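Local coordinates for protein Udp-n-acetylglucosamine pyrophosphorylase (Trypanosoma brucei, PDB 4BQH) that probably catalyses the uridylyl transfer from UTP to N-acetylglucosamine 1-phosphate that yields UDP-N-acetylglucosamine and diphosphate, at residues Glu34-Leu38 with Met225-Ile231; Glu153-Arg158 with Ser505-Val510. All coordinates share one frame; numbering follows the deposited sequence.

The centre of interaction 1 lies about 31 Å from the centre of the chain, and the contact is partly buried; that of interaction 2 lies about 18 Å from it, on the opposite side, in a buried contact. Their nearest atoms are about 29 Å apart, and they have no helix or strand in common. Each sets a turn of helix against a bend in the chain. In 34-38 with 225-231, a hairpin turn meets the helix through a hydroxyl-to-carbonyl hydrogen bond, an out-of-plane salt bridge and a leucine. In 153-158 with 505-510, a loop buries more surface, 537 against 338 Å², and apolar side chains cover arginine and glutamate side chains whose charged ends have partners beyond the segments.

Interaction 1: Glu34-Leu38 with Met225-Ile231; sequences ERASL and MENRGRI
Glu34 and Gly229 bring the two backbones together, their CA atoms 4.2 Å apart, where one turn of helix 32-44 meets the type I beta turn Asn227-Arg230. That turn links strands 225-227 and 230-234; a classic beta bulge, with Glu226 and Asn227 both facing Arg230, lies at its base, and Asn227 OD1 accepts from Gly229 N in an Asx turn. The one direct hydrogen bond between the segments runs from Ser37 OG to Gly229 O, 2.8 Å, in the carbonyl plane on a lone pair. With chi1 at 61°, Ser37 OG sits between its own backbone N and carbonyl carbon, facing the turn. Glu34 lays its carboxylate over one face of the Arg228 guanidinium, the two planes 44° apart. Although Glu34 OE1 is 3.2 Å from Arg228 NH2, no N-H points at it, so this salt bridge is one of charge alone. The same OE1 accepts from Ser31 N and from a water that also donates to Arg228 O. Leu38 divides its branches: CD1 packs on Ile231 CG2 at 3.7 Å, while CD2 reaches Met225 CE at 4.2 Å. Leu38 also touches Ala26 and Leu27 of helix 21-29, Ile231 touches Ile23 there, and Gln41 accepts from Ile231 N, so helices 21-29 and 32-44 both pack on this hairpin, part of a three-stranded antiparallel sheet.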
loop_
_atom_site.group_PDB
_atom_site.type_symbol
_atom_site.label_atom_id
_atom_site.label_comp_id
_atom_site.label_asym_id
_atom_site.label_seq_id
_atom_site.Cartn_x
_atom_site.Cartn_y
_atom_site.Cartn_z
ATOM N N GLU A 34 19.131 -7.462 29.712
ATOM C CA GLU A 34 19.545 -6.520 28.678
ATOM C C GLU A 34 19.994 -7.266 27.457
ATOM O O GLU A 34 19.589 -6.925 26.335
ATOM C CB GLU A 34 20.679 -5.617 29.162
ATOM C CG GLU A 34 20.209 -4.448 30.034
ATOM C CD GLU A 34 21.299 -3.925 30.966
ATOM O OE1 GLU A 34 22.502 -4.211 30.736
ATOM O OE2 GLU A 34 20.950 -3.211 31.937
ATOM N N ARG A 35 20.866 -8.248 27.680
ATOM C CA ARG A 35 21.362 -9.128 26.632
ATOM C C ARG A 35 20.180 -9.747 25.908
ATOM O O ARG A 35 20.148 -9.772 24.676
ATOM C CB ARG A 35 22.251 -10.239 27.211
ATOM C CG ARG A 35 23.616 -9.804 27.730
ATOM C CD ARG A 35 24.381 -10.996 28.304
ATOM N NE ARG A 35 25.484 -10.580 29.176
ATOM C CZ ARG A 35 26.352 -11.409 29.762
ATOM N N ALA A 36 19.190 -10.220 26.667
ATOM C CA ALA A 36 18.037 -10.881 26.064
ATOM C C ALA A 36 17.129 -9.937 25.269
ATOM O O ALA A 36 16.668 -10.292 24.177
ATOM C CB ALA A 36 17.239 -11.648 27.104
ATOM N N SER A 37 16.849 -8.744 25.787
ATOM C CA SER A 37 15.925 -7.870 25.044
ATOM C C SER A 37 16.609 -7.317 23.790
ATOM O O SER A 37 15.969 -7.179 22.749
ATOM C CB SER A 37 15.374 -6.734 25.909
ATOM O OG SER A 37 16.425 -5.930 26.372
ATOM N N LEU A 38 17.900 -7.005 23.897
ATOM C CA LEU A 38 18.657 -6.530 22.747
ATOM C C LEU A 38 18.729 -7.615 21.682
ATOM O O LEU A 38 18.585 -7.338 20.482
ATOM C CB LEU A 38 20.055 -6.105 23.195
ATOM C CG LEU A 38 20.846 -5.032 22.467
ATOM C CD1 LEU A 38 19.970 -3.895 21.942
ATOM C CD2 LEU A 38 21.877 -4.498 23.458
ATOM N N MET A 225 21.195 4.364 21.623
ATOM C CA MET A 225 20.486 3.439 22.494
ATOM C C MET A 225 19.259 4.112 23.097
ATOM O O MET A 225 19.366 5.209 23.668
ATOM C CB MET A 225 21.414 2.956 23.633
ATOM C CG MET A 225 22.724 2.313 23.180
ATOM S SD MET A 225 22.416 0.827 22.209
ATOM C CE MET A 225 21.855 -0.309 23.492
ATOM N N GLU A 226 18.095 3.481 22.951
ATOM C CA GLU A 226 16.895 3.940 23.647
ATOM C C GLU A 226 17.065 3.688 25.160
ATOM O O GLU A 226 16.712 4.533 26.004
ATOM C CB GLU A 226 15.662 3.221 23.122
ATOM C CG GLU A 226 14.354 3.759 23.692
ATOM C CD GLU A 226 13.117 3.193 23.015
ATOM O OE1 GLU A 226 13.242 2.387 22.064
ATOM O OE2 GLU A 226 12.005 3.566 23.438
ATOM N N ASN A 227 17.608 2.519 25.468
ATOM C CA ASN A 227 17.973 2.133 26.853
ATOM C C ASN A 227 18.999 1.007 26.784
ATOM O O ASN A 227 19.419 0.619 25.697
ATOM C CB ASN A 227 16.724 1.750 27.682
ATOM C CG ASN A 227 15.926 0.608 27.076
ATOM O OD1 ASN A 227 16.409 -0.512 26.957
ATOM N ND2 ASN A 227 14.682 0.886 26.716
ATOM N N ARG A 228 19.421 0.466 27.928
ATOM C CA ARG A 228 20.496 -0.500 27.900
ATOM C C ARG A 228 20.100 -1.800 27.180
ATOM O O ARG A 228 20.977 -2.582 26.801
ATOM C CB ARG A 228 21.034 -0.753 29.323
ATOM C CG ARG A 228 21.815 0.453 29.851
ATOM C CD ARG A 228 22.420 0.163 31.199
ATOM N NE ARG A 228 23.374 -0.935 31.098
ATOM C CZ ARG A 228 24.097 -1.400 32.105
ATOM N NH1 ARG A 228 23.995 -0.875 33.348
ATOM N NH2 ARG A 228 24.914 -2.408 31.868
ATOM N N GLY A 229 18.805 -2.018 26.986
ATOM C CA GLY A 229 18.314 -3.230 26.344
ATOM C C GLY A 229 17.616 -2.994 25.005
ATOM O O GLY A 229 16.918 -3.872 24.507
ATOM N N ARG A 230 17.805 -1.821 24.418
ATOM C CA ARG A 230 17.074 -1.494 23.186
ATOM C C ARG A 230 17.771 -0.410 22.392
ATOM O O ARG A 230 18.099 0.649 22.935
ATOM C CB ARG A 230 15.642 -1.063 23.511
ATOM C CG ARG A 230 14.758 -0.902 22.278
ATOM C CD ARG A 230 13.282 -0.801 22.634
ATOM N NE ARG A 230 12.468 -0.734 21.410
ATOM C CZ ARG A 230 12.121 -1.801 20.690
ATOM N NH1 ARG A 230 12.532 -3.014 21.055
ATOM N NH2 ARG A 230 11.380 -1.650 19.602
ATOM N N ILE A 231 18.006 -0.675 21.106
ATOM C CA ILE A 231 18.532 0.363 20.233
ATOM C C ILE A 231 17.405 1.215 19.687
ATOM O O ILE A 231 16.268 0.772 19.554
ATOM C CB ILE A 231 19.389 -0.182 19.065
ATOM C CG1 ILE A 231 18.535 -0.858 18.007
ATOM C CG2 ILE A 231 20.508 -1.087 19.551
ATOM C CD1 ILE A 231 19.238 -0.911 16.659
HETATM O O HOH W 1 23.611 -3.428 28.150
#

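Interaction 2: Glu153-Arg158 with Ser505-Val510; sequences EKIRRR and SPLVSV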
loop_
_atom_site.group_PDB
_atom_site.type_symbol
_atom_site.label_atom_id
_atom_site.label_comp_id
_atom_site.label_asym_id
_atom_site.label_seq_id
_atom_site.Cartn_x
_atom_site.Cartn_y
_atom_site.Cartn_z
ATOM N N GLU A 153 -12.652 -8.370 1.952
ATOM C CA GLU A 153 -13.900 -8.477 1.235
ATOM C C GLU A 153 -13.773 -7.950 -0.184
ATOM O O GLU A 153 -14.384 -8.487 -1.101
ATOM C CB GLU A 153 -15.009 -7.748 1.994
ATOM C CG GLU A 153 -15.453 -8.540 3.197
ATOM C CD GLU A 153 -16.597 -7.889 3.965
ATOM O OE1 GLU A 153 -17.090 -6.820 3.557
ATOM O OE2 GLU A 153 -16.995 -8.478 4.991
ATOM N N LYS A 154 -12.945 -6.916 -0.392
ATOM C CA LYS A 154 -12.695 -6.456 -1.754
ATOM C C LYS A 154 -12.019 -7.567 -2.571
ATOM O O LYS A 154 -12.380 -7.794 -3.720
ATOM C CB LYS A 154 -11.846 -5.176 -1.761
ATOM C CG LYS A 154 -12.620 -3.945 -1.267
ATOM C CD LYS A 154 -11.701 -2.733 -1.058
ATOM C CE LYS A 154 -12.507 -1.472 -0.738
ATOM N NZ LYS A 154 -11.584 -0.307 -0.474
ATOM N N ILE A 155 -11.085 -8.288 -1.959
ATOM C CA ILE A 155 -10.413 -9.382 -2.675
ATOM C C ILE A 155 -11.442 -10.443 -3.028
ATOM O O ILE A 155 -11.491 -10.914 -4.173
ATOM C CB ILE A 155 -9.305 -10.012 -1.824
ATOM C CG1 ILE A 155 -8.143 -9.020 -1.708
ATOM C CG2 ILE A 155 -8.852 -11.368 -2.402
ATOM C CD1 ILE A 155 -7.027 -9.469 -0.799
ATOM N N ARG A 156 -12.249 -10.824 -2.045
ATOM C CA ARG A 156 -13.293 -11.852 -2.300
ATOM C C ARG A 156 -14.221 -11.461 -3.447
ATOM O O ARG A 156 -14.588 -12.295 -4.298
ATOM C CB ARG A 156 -14.088 -12.132 -1.018
ATOM C CG ARG A 156 -13.302 -12.981 -0.021
ATOM C CD ARG A 156 -13.880 -12.922 1.374
ATOM N NE ARG A 156 -15.228 -13.488 1.351
ATOM C CZ ARG A 156 -16.159 -13.231 2.255
ATOM N NH1 ARG A 156 -15.894 -12.448 3.305
ATOM N NH2 ARG A 156 -17.356 -13.773 2.105
ATOM N N ARG A 157 -14.643 -10.206 -3.473
ATOM C CA ARG A 157 -15.512 -9.736 -4.548
ATOM C C ARG A 157 -14.835 -9.753 -5.931
ATOM O O ARG A 157 -15.428 -10.217 -6.918
ATOM C CB ARG A 157 -16.107 -8.364 -4.206
ATOM C CG ARG A 157 -17.106 -7.862 -5.220
ATOM C CD ARG A 157 -18.336 -8.756 -5.328
ATOM N NE ARG A 157 -19.174 -8.184 -6.370
ATOM C CZ ARG A 157 -19.873 -8.866 -7.256
ATOM N NH1 ARG A 157 -19.863 -10.196 -7.255
ATOM N NH2 ARG A 157 -20.590 -8.194 -8.145
ATOM N N ARG A 158 -13.603 -9.253 -6.000
ATOM C CA ARG A 158 -12.841 -9.270 -7.253
ATOM C C ARG A 158 -12.651 -10.743 -7.749
ATOM O O ARG A 158 -12.729 -11.030 -8.950
ATOM C CB ARG A 158 -11.490 -8.556 -7.091
ATOM C CG ARG A 158 -11.577 -7.015 -6.987
ATOM C CD ARG A 158 -12.022 -6.316 -8.277
ATOM N NE ARG A 158 -11.952 -4.860 -8.097
ATOM C CZ ARG A 158 -12.486 -3.957 -8.909
ATOM N NH1 ARG A 158 -13.171 -4.332 -9.972
ATOM N NH2 ARG A 158 -12.313 -2.651 -8.667
ATOM N N SER A 505 -21.625 -2.448 0.777
ATOM C CA SER A 505 -20.671 -3.464 1.162
ATOM C C SER A 505 -19.807 -3.860 -0.025
ATOM O O SER A 505 -20.316 -3.956 -1.120
ATOM C CB SER A 505 -21.407 -4.723 1.644
ATOM O OG SER A 505 -20.461 -5.723 1.950
ATOM N N PRO A 506 -18.498 -4.089 0.207
ATOM C CA PRO A 506 -17.686 -4.590 -0.919
ATOM C C PRO A 506 -18.125 -5.963 -1.395
ATOM O O PRO A 506 -17.856 -6.310 -2.538
ATOM C CB PRO A 506 -16.259 -4.649 -0.357
ATOM C CG PRO A 506 -16.271 -3.875 0.906
ATOM C CD PRO A 506 -17.696 -3.809 1.410
ATOM N N LEU A 507 -18.786 -6.742 -0.537
ATOM C CA LEU A 507 -19.323 -8.051 -0.968
ATOM C C LEU A 507 -20.462 -7.901 -1.976
ATOM O O LEU A 507 -20.763 -8.835 -2.749
ATOM C CB LEU A 507 -19.738 -8.895 0.253
ATOM C CG LEU A 507 -18.584 -9.319 1.165
ATOM C CD1 LEU A 507 -19.064 -10.116 2.370
ATOM C CD2 LEU A 507 -17.480 -10.081 0.431
ATOM N N VAL A 508 -21.067 -6.719 -2.016
ATOM C CA VAL A 508 -22.027 -6.380 -3.073
ATOM C C VAL A 508 -21.379 -5.793 -4.324
ATOM O O VAL A 508 -21.650 -6.250 -5.442
ATOM C CB VAL A 508 -23.137 -5.428 -2.563
ATOM C CG1 VAL A 508 -24.096 -5.063 -3.679
ATOM C CG2 VAL A 508 -23.891 -6.116 -1.433
ATOM N N SER A 509 -20.532 -4.781 -4.138
ATOM C CA SER A 509 -19.992 -4.033 -5.273
ATOM C C SER A 509 -18.627 -3.489 -4.941
ATOM O O SER A 509 -18.437 -2.926 -3.863
ATOM C CB SER A 509 -20.891 -2.842 -5.581
ATOM O OG SER A 509 -20.639 -2.321 -6.854
ATOM N N VAL A 510 -17.686 -3.631 -5.888
ATOM C CA VAL A 510 -16.375 -2.981 -5.751
ATOM C C VAL A 510 -16.156 -1.919 -6.818
ATOM O O VAL A 510 -15.234 -1.103 -6.688
ATOM C CB VAL A 510 -15.190 -3.978 -5.822
ATOM C CG1 VAL A 510 -15.039 -4.752 -4.514
ATOM C CG2 VAL A 510 -15.312 -4.894 -7.042
HETATM O O HOH W 2 -13.541 0.208 -8.508
#
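Van der Waals contacts dominate between Glu153-Arg158 and Ser505-Val510. The Leu507 methyls pack along the Glu153 side chain, which they cross at about a right angle: Leu507 CD1 lies 3.7 Å from Glu153 CD, and Leu507 CD2 is the same distance from Glu153 CB. Pro506 packs its CB against Lys154 CG at 3.8 Å. Val510 CG1 lies against CB and CG of Arg157, while CG2 faces Arg158.

A methyl lies over one face of each of two guanidinium groups. Leu507 CD2 stands 3.9 Å above the centre of the Arg156 plane, and Arg156 NH1 hydrogen-bonds to Phe198 O. Val510 CG2 lies 3.4 Å above the Arg158 guanidinium plane, offset toward its rim. Because Arg158 bends at chi2 (-68°), its guanidinium folds back to Val510.

The segment 505-510 leaves strand 501-504 through an ST turn, in which Ser505 OG, also hydrogen-bonded to Glu541, accepts from Leu507 N at 3.2 Å; Ser505 O takes bonds from both Val508 N and Ser509 N. This compact bend, with helical backbone angles at 506-508, fits the C-terminal part of the chain against helix 147-166 of the GT-A-type nucleotidyltransferase fold.

Polar approaches centre on Arg157. Its CG is anti to the backbone N (chi1 -175°), carrying the chain past Pro506 O and Leu507 O until Arg157 NE comes within 3.3 Å of Val508 O. Glu513 forms a salt bridge with that NE and accepts from Val510 N, tying the arginine to the bend. Water joins the segments at Arg158, accepting a weak bond from NH2 and donating to Val510 O. Tyr106 and Asn287 also bond the Arg158 guanidinium, and Lys145 pairs with Glu153.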